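Local coordinates for DPS family protein (Vibrio cholerae O1 biovar El Tor, PDB 3IQ1) that probably oxidises and binds iron as a Dps-type member of the ferritin-like superfamily, assembled as a shell of twelve subunits, at residues B[22-27]-B[72-77]. Numbering follows the deposited sequence.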
loop_
_atom_site.group_PDB
_atom_site.type_symbol
_atom_site.label_atom_id
_atom_site.label_comp_id
_atom_site.label_asym_id
_atom_site.label_seq_id
_atom_site.Cartn_x
_atom_site.Cartn_y
_atom_site.Cartn_z
ATOM N N ALA B 22 -40.185 12.727 3.169
ATOM C CA ALA B 22 -40.071 11.852 1.999
ATOM C C ALA B 22 -38.768 11.039 2.046
ATOM O O ALA B 22 -38.768 9.830 1.722
ATOM C CB ALA B 22 -40.087 12.666 0.701
ATOM N N LEU B 23 -37.677 11.699 2.476
ATOM C CA LEU B 23 -36.425 11.024 2.668
ATOM C C LEU B 23 -36.504 9.903 3.738
ATOM O O LEU B 23 -35.852 8.873 3.623
ATOM C CB LEU B 23 -35.294 11.983 2.958
ATOM C CG LEU B 23 -34.855 12.919 1.785
ATOM C CD1 LEU B 23 -34.023 14.056 2.338
ATOM C CD2 LEU B 23 -34.078 12.140 0.699
ATOM N N ASN B 24 -37.236 10.147 4.799
ATOM C CA ASN B 24 -37.436 9.159 5.824
ATOM C C ASN B 24 -38.208 7.983 5.291
ATOM O O ASN B 24 -37.887 6.825 5.639
ATOM C CB ASN B 24 -38.185 9.754 7.029
ATOM C CG ASN B 24 -37.299 10.099 8.149
ATOM O OD1 ASN B 24 -37.479 11.169 8.809
ATOM N ND2 ASN B 24 -36.344 9.225 8.426
ATOM N N ASN B 25 -39.205 8.214 4.436
ATOM C CA ASN B 25 -39.918 7.049 3.825
ATOM C C ASN B 25 -38.982 6.267 2.922
ATOM O O ASN B 25 -38.991 5.054 2.858
ATOM C CB ASN B 25 -41.178 7.483 3.091
ATOM C CG ASN B 25 -42.264 7.903 4.030
ATOM O OD1 ASN B 25 -42.343 7.443 5.201
ATOM N ND2 ASN B 25 -43.178 8.754 3.516
ATOM N N LEU B 26 -38.117 6.985 2.228
ATOM C CA LEU B 26 -37.102 6.328 1.412
ATOM C C LEU B 26 -36.175 5.464 2.266
ATOM O O LEU B 26 -35.847 4.347 1.893
ATOM C CB LEU B 26 -36.313 7.337 0.608
ATOM C CG LEU B 26 -35.225 6.821 -0.360
ATOM C CD1 LEU B 26 -35.780 6.005 -1.491
ATOM C CD2 LEU B 26 -34.421 8.005 -0.873
ATOM N N LEU B 27 -35.699 6.021 3.369
ATOM C CA LEU B 27 -34.814 5.332 4.321
ATOM C C LEU B 27 -35.465 4.050 4.823
ATOM O O LEU B 27 -34.808 3.021 4.883
ATOM C CB LEU B 27 -34.475 6.292 5.469
ATOM C CG LEU B 27 -33.670 5.704 6.615
ATOM C CD1 LEU B 27 -32.345 5.149 6.132
ATOM C CD2 LEU B 27 -33.462 6.749 7.682
ATOM N N GLU B 72 -27.882 10.937 7.284
ATOM C CA GLU B 72 -27.098 12.188 7.474
ATOM C C GLU B 72 -27.765 13.365 6.732
ATOM O O GLU B 72 -27.762 14.492 7.237
ATOM C CB GLU B 72 -25.688 12.041 6.977
ATOM C CG GLU B 72 -24.853 11.159 7.749
ATOM C CD GLU B 72 -23.426 11.236 7.276
ATOM O OE1 GLU B 72 -23.166 11.486 6.037
ATOM O OE2 GLU B 72 -22.596 11.027 8.159
ATOM N N ARG B 73 -28.313 13.125 5.551
ATOM C CA ARG B 73 -29.028 14.201 4.820
ATOM C C ARG B 73 -30.258 14.663 5.619
ATOM O O ARG B 73 -30.538 15.825 5.697
ATOM C CB ARG B 73 -29.442 13.767 3.398
ATOM C CG ARG B 73 -29.990 14.868 2.534
ATOM C CD ARG B 73 -28.985 15.983 2.242
ATOM N NE ARG B 73 -29.633 17.193 1.781
ATOM C CZ ARG B 73 -29.050 18.385 1.772
ATOM N NH1 ARG B 73 -27.761 18.483 2.095
ATOM N NH2 ARG B 73 -29.714 19.461 1.375
ATOM N N ILE B 74 -31.001 13.726 6.199
ATOM C CA ILE B 74 -32.154 14.045 7.041
ATOM C C ILE B 74 -31.726 14.899 8.224
ATOM O O ILE B 74 -32.343 15.941 8.534
ATOM C CB ILE B 74 -32.892 12.758 7.471
ATOM C CG1 ILE B 74 -33.547 12.086 6.235
ATOM C CG2 ILE B 74 -33.907 13.068 8.605
ATOM C CD1 ILE B 74 -33.955 10.586 6.425
ATOM N N LEU B 75 -30.638 14.505 8.873
ATOM C CA LEU B 75 -30.091 15.288 10.003
ATOM C C LEU B 75 -29.664 16.696 9.520
ATOM O O LEU B 75 -29.800 17.675 10.235
ATOM C CB LEU B 75 -28.889 14.534 10.604
ATOM C CG LEU B 75 -29.240 13.276 11.402
ATOM C CD1 LEU B 75 -28.025 12.323 11.481
ATOM C CD2 LEU B 75 -29.776 13.687 12.768
ATOM N N THR B 76 -29.120 16.763 8.321
ATOM C CA THR B 76 -28.602 17.973 7.717
ATOM C C THR B 76 -29.739 18.962 7.476
ATOM O O THR B 76 -29.543 20.158 7.636
ATOM C CB THR B 76 -27.801 17.636 6.431
ATOM O OG1 THR B 76 -26.581 16.924 6.808
ATOM C CG2 THR B 76 -27.364 18.861 5.686
ATOM N N LEU B 77 -30.921 18.435 7.226
ATOM C CA LEU B 77 -32.151 19.205 7.047
ATOM C C LEU B 77 -32.834 19.536 8.384
ATOM O O LEU B 77 -33.959 20.028 8.388
ATOM C CB LEU B 77 -33.135 18.487 6.091
ATOM C CG LEU B 77 -32.669 18.400 4.624
ATOM C CD1 LEU B 77 -33.593 17.384 3.921
ATOM C CD2 LEU B 77 -32.686 19.754 3.953
#
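Ile74 pushes its CG1 arm against helix 13-43, where CG1 packs on Leu23 CB at 3.7 Å. With CG1 anti to its own carbonyl carbon (chi1 -67°) and chi2 extended, Ile74 CD1 reaches the backbone of the facing helix, 3.7 Å from Asn24 N. Leu27, one turn on from Leu23, closes in on the same methyl, its CD2 lying 4.1 Å from Ile74 CD1, and the side chain of Asn24 borders it too. Leu23 CD1 meets Leu77 CD1 at 3.7 Å, just past the end of helix 49-76, the two side chains crossing at about a right angle, and also brushes the aliphatic CG of Arg73.

The charged end of Arg73 leaves the contact: bent at chi2 (63°), the chain carries its guanidinium group to Asp133 and to Glu148 of a second subunit, a salt bridge with each. Thr76 OG1 donates a hydrogen bond to Glu72 O at 2.7 Å from above the carbonyl plane, while Thr76 N bonds to the same oxygen from the opposite face.

The segment axes run nearly antiparallel (162°), 10.1 Å apart. Met140 of helix 134-158 packs on Leu23, and Leu26 touches Leu117 of helix 103-131, so all four long helices meet here in the buried four-helix bundle of the ferritin-like fold, with 13-43 and 49-76 as an antiparallel pair.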